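Local coordinates for chemotaxis protein CheX (Vibrio vulnificus, PDB 6VPW) that probably dephosphorylates the phosphorylated response regulator CheY in bacterial chemotaxis, at residues A23-K28 with A68-Q73; Q73-E78 with T88-E93. One frame throughout, in Å; residues are numbered along the deposited sequence. Where two conformers were deposited one is given.

Contact 1. Residues A23-K28 with A68-Q73; sequences ASLELK and ALEIMQ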
ATOM      1  N   ALA A  23     -13.314 -15.046  12.176  1.00 39.17           N
ATOM      2  CA  ALA A  23     -12.535 -16.268  11.858  1.00 39.55           C
ATOM      3  C   ALA A  23     -12.332 -17.135  13.102  1.00 40.81           C
ATOM      4  O   ALA A  23     -11.564 -18.108  13.024  1.00 42.17           O
ATOM      5  CB  ALA A  23     -11.210 -15.886  11.248  1.00 39.81           C
ATOM      6  N   SER A  24     -12.987 -16.776  14.210  0.50 40.89           N
ATOM      7  CA  SER A  24     -12.862 -17.546  15.476  0.50 42.56           C
ATOM      8  C   SER A  24     -11.387 -17.847  15.761  0.50 42.31           C
ATOM      9  O   SER A  24     -11.083 -18.977  16.173  0.50 44.14           O
ATOM     10  CB  SER A  24     -13.682 -18.807  15.417  0.50 44.67           C
ATOM     11  OG  SER A  24     -13.731 -19.423  16.691  0.50 47.32           O
ATOM     12  N   LEU A  25     -10.512 -16.865  15.532  1.00 40.28           N
ATOM     13  CA  LEU A  25      -9.056 -17.029  15.771  1.00 40.51           C
ATOM     14  C   LEU A  25      -8.563 -15.917  16.704  1.00 40.94           C
ATOM     15  O   LEU A  25      -8.890 -14.727  16.473  1.00 40.21           O
ATOM     16  CB  LEU A  25      -8.330 -17.036  14.423  1.00 40.39           C
ATOM     17  CG  LEU A  25      -6.843 -17.380  14.478  1.00 41.41           C
ATOM     18  CD1 LEU A  25      -6.402 -18.101  13.222  1.00 42.48           C
ATOM     19  CD2 LEU A  25      -6.001 -16.139  14.722  1.00 40.86           C
ATOM     20  N   GLU A  26      -7.775 -16.304  17.706  1.00 41.95           N
ATOM     21  CA  GLU A  26      -7.283 -15.362  18.739  1.00 43.85           C
ATOM     22  C   GLU A  26      -5.818 -15.005  18.478  1.00 42.44           C
ATOM     23  O   GLU A  26      -4.977 -15.914  18.511  1.00 41.49           O
ATOM     24  CB  GLU A  26      -7.459 -16.012  20.110  1.00 49.72           C
ATOM     25  CG  GLU A  26      -7.224 -15.074  21.274  1.00 53.42           C
ATOM     26  CD  GLU A  26      -7.590 -15.682  22.617  1.00 59.62           C
ATOM     27  OE1 GLU A  26      -7.240 -16.857  22.846  1.00 65.30           O
ATOM     28  OE2 GLU A  26      -8.269 -14.998  23.409  1.00 66.76           O
ATOM     29  N   LEU A  27      -5.542 -13.728  18.203  1.00 39.53           N
ATOM     30  CA  LEU A  27      -4.141 -13.257  18.058  1.00 40.61           C
ATOM     31  C   LEU A  27      -3.614 -12.840  19.427  1.00 44.04           C
ATOM     32  O   LEU A  27      -4.401 -12.303  20.238  1.00 42.30           O
ATOM     33  CB  LEU A  27      -4.063 -12.068  17.104  1.00 41.26           C
ATOM     34  CG  LEU A  27      -4.234 -12.381  15.624  1.00 42.43           C
ATOM     35  CD1 LEU A  27      -3.887 -11.151  14.798  1.00 41.56           C
ATOM     36  CD2 LEU A  27      -3.369 -13.562  15.208  1.00 45.17           C
ATOM     37  N   LYS A  28      -2.325 -13.096  19.652  1.00 45.04           N
ATOM     38  CA  LYS A  28      -1.616 -12.705  20.887  1.00 48.01           C
ATOM     39  C   LYS A  28      -0.900 -11.395  20.596  1.00 45.68           C
ATOM     40  O   LYS A  28       0.081 -11.370  19.859  1.00 45.36           O
ATOM     41  CB  LYS A  28      -0.650 -13.813  21.320  1.00 51.44           C
ATOM     42  CG  LYS A  28       0.429 -13.407  22.316  1.00 58.83           C
ATOM     43  CD  LYS A  28      -0.089 -12.926  23.651  1.00 61.72           C
ATOM     44  CE  LYS A  28       1.016 -12.444  24.571  1.00 66.85           C
ATOM     45  NZ  LYS A  28       2.024 -13.497  24.853  1.00 71.71           N
ATOM     46  N   ALA A  68      -2.481 -16.527   7.542  1.00 31.83           N
ATOM     47  CA  ALA A  68      -3.462 -16.190   6.490  1.00 31.31           C
ATOM     48  C   ALA A  68      -4.250 -17.448   6.086  1.00 32.58           C
ATOM     49  O   ALA A  68      -5.494 -17.365   5.982  1.00 34.30           O
ATOM     50  CB  ALA A  68      -2.732 -15.589   5.307  1.00 32.61           C
ATOM     51  N   LEU A  69      -3.560 -18.568   5.839  1.00 34.82           N
ATOM     52  CA  LEU A  69      -4.266 -19.813   5.439  1.00 38.47           C
ATOM     53  C   LEU A  69      -5.168 -20.281   6.590  1.00 37.14           C
ATOM     54  O   LEU A  69      -6.288 -20.744   6.296  1.00 39.14           O
ATOM     55  CB  LEU A  69      -3.250 -20.888   5.030  1.00 41.73           C
ATOM     56  CG  LEU A  69      -2.464 -20.613   3.745  1.00 44.20           C
ATOM     57  CD1 LEU A  69      -1.443 -21.712   3.478  1.00 47.22           C
ATOM     58  CD2 LEU A  69      -3.392 -20.474   2.553  1.00 46.58           C
ATOM     59  N   GLU A  70      -4.733 -20.121   7.847  1.00 38.37           N
ATOM     60  CA  GLU A  70      -5.578 -20.563   8.992  1.00 38.84           C
ATOM     61  C   GLU A  70      -6.836 -19.692   9.056  1.00 36.12           C
ATOM     62  O   GLU A  70      -7.931 -20.250   9.234  1.00 38.47           O
ATOM     63  CB  GLU A  70      -4.807 -20.512  10.312  1.00 41.93           C
ATOM     64  CG  GLU A  70      -5.465 -21.299  11.434  1.00 42.80           C
ATOM     65  CD  GLU A  70      -5.404 -22.809  11.286  1.00 44.42           C
ATOM     66  OE1 GLU A  70      -4.603 -23.308  10.454  1.00 43.81           O
ATOM     67  OE2 GLU A  70      -6.178 -23.485  11.975  1.00 51.05           O
ATOM     68  N   ILE A  71      -6.688 -18.375   8.908  1.00 34.97           N
ATOM     69  CA  ILE A  71      -7.862 -17.455   8.902  1.00 34.22           C
ATOM     70  C   ILE A  71      -8.823 -17.883   7.784  1.00 36.78           C
ATOM     71  O   ILE A  71     -10.038 -18.031   8.074  1.00 36.58           O
ATOM     72  CB  ILE A  71      -7.391 -15.989   8.774  1.00 33.23           C
ATOM     73  CG1 ILE A  71      -6.596 -15.566  10.010  1.00 31.40           C
ATOM     74  CG2 ILE A  71      -8.553 -15.042   8.509  1.00 33.57           C
ATOM     75  CD1 ILE A  71      -5.870 -14.248   9.861  1.00 30.49           C
ATOM     76  N   MET A  72      -8.296 -18.096   6.570  1.00 39.65           N
ATOM     77  CA  MET A  72      -9.096 -18.494   5.377  1.00 43.37           C
ATOM     78  C   MET A  72      -9.834 -19.809   5.650  1.00 44.97           C
ATOM     79  O   MET A  72     -11.025 -19.897   5.299  1.00 44.27           O
ATOM     80  CB  MET A  72      -8.197 -18.698   4.154  1.00 51.46           C
ATOM     81  CG  MET A  72      -7.734 -17.408   3.525  1.00 56.06           C
ATOM     82  SD  MET A  72      -9.077 -16.576   2.649  1.00 73.18           S
ATOM     83  CE  MET A  72      -9.374 -17.737   1.316  1.00 69.89           C
ATOM     84  N   GLN A  73      -9.139 -20.799   6.213  1.00 43.52           N
ATOM     85  CA  GLN A  73      -9.801 -22.100   6.502  1.00 47.84           C
ATOM     86  C   GLN A  73     -10.985 -21.857   7.447  1.00 47.95           C
ATOM     87  O   GLN A  73     -12.062 -22.437   7.199  1.00 47.23           O
ATOM     88  CB  GLN A  73      -8.806 -23.094   7.102  1.00 49.37           C
ATOM     89  CG  GLN A  73      -9.433 -24.425   7.491  1.00 55.92           C
ATOM     90  CD  GLN A  73      -8.415 -25.415   7.995  1.00 60.29           C
ATOM     91  OE1 GLN A  73      -7.206 -25.207   7.894  1.00 62.42           O
ATOM     92  NE2 GLN A  73      -8.904 -26.519   8.539  1.00 65.81           N
TER

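Contact 2. Residues Q73-E78 with T88-E93; sequences QNMLGE and TDMVGE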
ATOM      1  N   GLN A  73      -9.139 -20.799   6.213  1.00 43.52           N
ATOM      2  CA  GLN A  73      -9.801 -22.100   6.502  1.00 47.84           C
ATOM      3  C   GLN A  73     -10.985 -21.857   7.447  1.00 47.95           C
ATOM      4  O   GLN A  73     -12.062 -22.437   7.199  1.00 47.23           O
ATOM      5  CB  GLN A  73      -8.806 -23.094   7.102  1.00 49.37           C
ATOM      6  CG  GLN A  73      -9.433 -24.425   7.491  1.00 55.92           C
ATOM      7  CD  GLN A  73      -8.415 -25.415   7.995  1.00 60.29           C
ATOM      8  OE1 GLN A  73      -7.206 -25.207   7.894  1.00 62.42           O
ATOM      9  NE2 GLN A  73      -8.904 -26.519   8.539  1.00 65.81           N
ATOM     10  N   ASN A  74     -10.808 -20.988   8.449  1.00 47.44           N
ATOM     11  CA  ASN A  74     -11.877 -20.737   9.456  1.00 49.67           C
ATOM     12  C   ASN A  74     -13.036 -19.963   8.815  1.00 50.74           C
ATOM     13  O   ASN A  74     -14.199 -20.363   9.036  1.00 51.69           O
ATOM     14  CB  ASN A  74     -11.346 -20.011  10.700  1.00 48.62           C
ATOM     15  CG  ASN A  74     -10.388 -20.837  11.540  1.00 50.61           C
ATOM     16  OD1 ASN A  74     -10.097 -21.983  11.216  1.00 51.85           O
ATOM     17  ND2 ASN A  74      -9.896 -20.268  12.632  1.00 48.03           N
ATOM     18  N   MET A  75     -12.738 -18.917   8.039  1.00 53.82           N
ATOM     19  CA  MET A  75     -13.798 -18.050   7.447  1.00 57.16           C
ATOM     20  C   MET A  75     -14.491 -18.735   6.263  1.00 64.98           C
ATOM     21  O   MET A  75     -15.465 -18.145   5.765  1.00 72.92           O
ATOM     22  CB  MET A  75     -13.220 -16.725   6.942  1.00 57.21           C
ATOM     23  CG  MET A  75     -12.594 -15.860   8.019  1.00 53.97           C
ATOM     24  SD  MET A  75     -11.986 -14.276   7.372  1.00 57.36           S
ATOM     25  CE  MET A  75     -13.527 -13.462   6.964  1.00 59.45           C
ATOM     26  N   LEU A  76     -14.023 -19.908   5.820  1.00 70.30           N
ATOM     27  CA  LEU A  76     -14.645 -20.549   4.625  1.00 76.48           C
ATOM     28  C   LEU A  76     -14.923 -22.038   4.867  1.00 78.64           C
ATOM     29  O   LEU A  76     -15.786 -22.583   4.161  1.00 85.11           O
ATOM     30  CB  LEU A  76     -13.713 -20.359   3.426  1.00 77.13           C
ATOM     31  CG  LEU A  76     -13.366 -18.911   3.081  1.00 80.22           C
ATOM     32  CD1 LEU A  76     -12.325 -18.859   1.979  1.00 80.99           C
ATOM     33  CD2 LEU A  76     -14.604 -18.124   2.678  1.00 83.39           C
ATOM     34  N   GLY A  77     -14.204 -22.670   5.799  1.00 80.00           N
ATOM     35  CA  GLY A  77     -14.402 -24.104   6.093  1.00 79.24           C
ATOM     36  C   GLY A  77     -13.570 -24.998   5.185  1.00 81.28           C
ATOM     37  O   GLY A  77     -13.596 -26.227   5.393  1.00 84.06           O
ATOM     38  N   GLU A  78     -12.874 -24.410   4.204  1.00 81.39           N
ATOM     39  CA  GLU A  78     -11.999 -25.173   3.273  1.00 79.59           C
ATOM     40  C   GLU A  78     -10.670 -24.424   3.119  1.00 75.13           C
ATOM     41  O   GLU A  78     -10.685 -23.267   2.642  1.00 66.17           O
ATOM     42  CB  GLU A  78     -12.687 -25.371   1.921  1.00 82.27           C
ATOM     43  CG  GLU A  78     -13.909 -26.273   1.988  1.00 85.59           C
ATOM     44  CD  GLU A  78     -14.640 -26.450   0.666  1.00 89.73           C
ATOM     45  OE1 GLU A  78     -14.421 -25.625  -0.245  1.00 88.02           O
ATOM     46  OE2 GLU A  78     -15.424 -27.416   0.550  1.00 92.17           O
ATOM     47  N   THR A  88      -6.144 -13.232  -1.314  1.00 36.49           N
ATOM     48  CA  THR A  88      -5.905 -11.761  -1.407  1.00 35.35           C
ATOM     49  C   THR A  88      -7.240 -11.012  -1.251  1.00 34.33           C
ATOM     50  O   THR A  88      -7.243  -9.940  -0.609  1.00 30.45           O
ATOM     51  CB  THR A  88      -5.149 -11.429  -2.693  1.00 37.03           C
ATOM     52  OG1 THR A  88      -6.002 -11.797  -3.775  1.00 38.67           O
ATOM     53  CG2 THR A  88      -3.820 -12.147  -2.782  1.00 37.14           C
ATOM     54  N   ASP A  89      -8.339 -11.556  -1.791  1.00 35.01           N
ATOM     55  CA  ASP A  89      -9.664 -10.905  -1.607  1.00 36.77           C
ATOM     56  C   ASP A  89      -9.968 -10.840  -0.106  1.00 35.54           C
ATOM     57  O   ASP A  89     -10.396  -9.775   0.369  1.00 32.69           O
ATOM     58  CB  ASP A  89     -10.781 -11.646  -2.345  1.00 39.27           C
ATOM     59  CG  ASP A  89     -10.781 -11.443  -3.850  1.00 45.21           C
ATOM     60  OD1 ASP A  89      -9.989 -10.602  -4.335  1.00 44.61           O
ATOM     61  OD2 ASP A  89     -11.564 -12.142  -4.533  1.00 49.29           O
ATOM     62  N   MET A  90      -9.704 -11.934   0.612  1.00 36.79           N
ATOM     63  CA  MET A  90      -9.980 -11.984   2.073  1.00 39.72           C
ATOM     64  C   MET A  90      -9.108 -10.963   2.827  1.00 33.34           C
ATOM     65  O   MET A  90      -9.611 -10.348   3.774  1.00 29.07           O
ATOM     66  CB  MET A  90      -9.724 -13.388   2.628  1.00 44.67           C
ATOM     67  CG  MET A  90      -9.730 -13.455   4.141  1.00 51.29           C
ATOM     68  SD  MET A  90      -8.167 -12.882   4.907  1.00 65.22           S
ATOM     69  CE  MET A  90      -7.104 -14.292   4.596  1.00 57.93           C
ATOM     70  N   VAL A  91      -7.833 -10.848   2.471  1.00 29.11           N
ATOM     71  CA  VAL A  91      -6.940  -9.877   3.163  1.00 28.86           C
ATOM     72  C   VAL A  91      -7.457  -8.451   2.897  1.00 27.32           C
ATOM     73  O   VAL A  91      -7.414  -7.639   3.831  1.00 28.30           O
ATOM     74  CB  VAL A  91      -5.474 -10.106   2.754  1.00 28.19           C
ATOM     75  CG1 VAL A  91      -4.563  -8.981   3.194  1.00 27.55           C
ATOM     76  CG2 VAL A  91      -4.971 -11.446   3.297  1.00 29.88           C
ATOM     77  N   GLY A  92      -7.985  -8.183   1.700  1.00 28.47           N
ATOM     78  CA  GLY A  92      -8.562  -6.857   1.400  1.00 28.32           C
ATOM     79  C   GLY A  92      -9.794  -6.579   2.246  1.00 28.71           C
ATOM     80  O   GLY A  92      -9.907  -5.439   2.790  1.00 28.35           O
ATOM     81  N   GLU A  93     -10.671  -7.579   2.396  1.00 30.21           N
ATOM     82  CA  GLU A  93     -11.919  -7.403   3.190  1.00 32.07           C
ATOM     83  C   GLU A  93     -11.535  -7.254   4.671  1.00 29.73           C
ATOM     84  O   GLU A  93     -12.133  -6.389   5.340  1.00 28.97           O
ATOM     85  CB  GLU A  93     -12.909  -8.546   2.935  1.00 38.23           C
ATOM     86  CG  GLU A  93     -12.441  -9.885   3.461  1.00 48.38           C
ATOM     87  CD  GLU A  93     -13.222 -11.125   3.037  1.00 57.12           C
ATOM     88  OE1 GLU A  93     -13.866 -11.093   1.956  1.00 63.09           O
ATOM     89  OE2 GLU A  93     -13.166 -12.140   3.790  1.00 55.79           O
TER

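Contact 1. Residues A23-K28 with A68-Q73
Leu-25 lays its CD1 methyl over the aliphatic base of Glu-70 and the flank of Ile-71, one branch serving two residues of helix 65-76. CD1 lies 3.8 Å from Glu-70 CG and 4.1 Å from Ile-71 CG1, and the leucine side chain crosses both partners at about a right angle. CB of Leu-25 already points toward helix 65-76, and with CG anti to the backbone N (chi1 -172°) the branch carries CD1 up to it. Glu-70 offers methylenes here and not its carboxylate: the chain bends at chi2 (71°), and OE1 makes a long, weak ion pair with Arg-79.

The second touch is made by Ala-23, whose CB meets the branch methyl CG2 of Ile-71 at 3.9 Å. Ile-71 therefore divides its two branches between the partners, CG1 to the leucine and CG2 to the alanine. The backbones come closest at this same pair, with 5.7 Å between Ala-23 CA and Ile-71 CA, a spacing that the small alanine permits. Ser-24, between the two touching residues, is the first to leave helical phi/psi and has positive phi.

Around this apolar patch, Trp-145 touches both Leu-25 and Glu-70, while Ile-71 also packs on Leu-19 of helix 8-23 and Ile-94 of helix 85-107. The contact thus joins the connection from helix 8-23 to edge strand 28-34 with helix 65-76.

Contact 2. Residues Q73-E78 with T88-E93
Met-75 reaches helix 85-107 with the last two atoms of its side chain, and these account for the two close approaches between the segments. The apolar one is sulfur against methylene: Met-75 SD lies 4.0 Å from Met-90 CG. The two methionine chains cross at about a right angle and touch at this one pair within 4.2 Å. Met-75 runs straight through chi2 (-178°) before turning at chi3 (69°), which carries its methyl away from Met-90 and on to Glu-93.

The mixed approach is that methyl against a carboxylate. Met-75 CE stands 3.5 Å from Glu-93 OE2, the side chains coming from opposite directions. This contact is tentative, because the modelled placement of the Glu-93 side chain is doubtful.

The backbones remain well apart, their nearest CA atoms being those of Met-75 and Met-90 at 9.0 Å, so long side chains bridge the interval. The backbone bonds found here lie within one segment or the other; Gly-77 N, for example, donates to Gln-73 O at 2.6 Å as the chain leaves helix 65-76, and Gly-77 has positive phi.

Long side chains spanning widely spaced backbones, chiefly the two methionines, make this plain helix-helix packing between two consecutive helices of the CheX fold, the longer of which also rests on sheet strand 114-123 through Thr-88 and Val-91.

In the fold
Both contacts use helix 65-76 and share Gln-73, with centres about 9 Å apart. Contact 1 is the more deeply buried, three of its four touching residues being buried, and it buries 175 Å², both sides summed, almost wholly through aliphatic carbons. Contact 2 buries 91 Å² on the same count, lies partly open, and mixes flexible thioethers with a carboxylate. They meet directly: Ala-23 O is 2.8 Å from Asn-74 ND2 in a probable hydrogen bond, and Ala-23 CB packs on Met-75 CG at 3.5 Å. Helix 65-76 is thus held by a loop at contact 1 and by a helix at contact 2. Within segment 88-93, Asp-89 forms a salt bridge with Lys-131 of the second subunit.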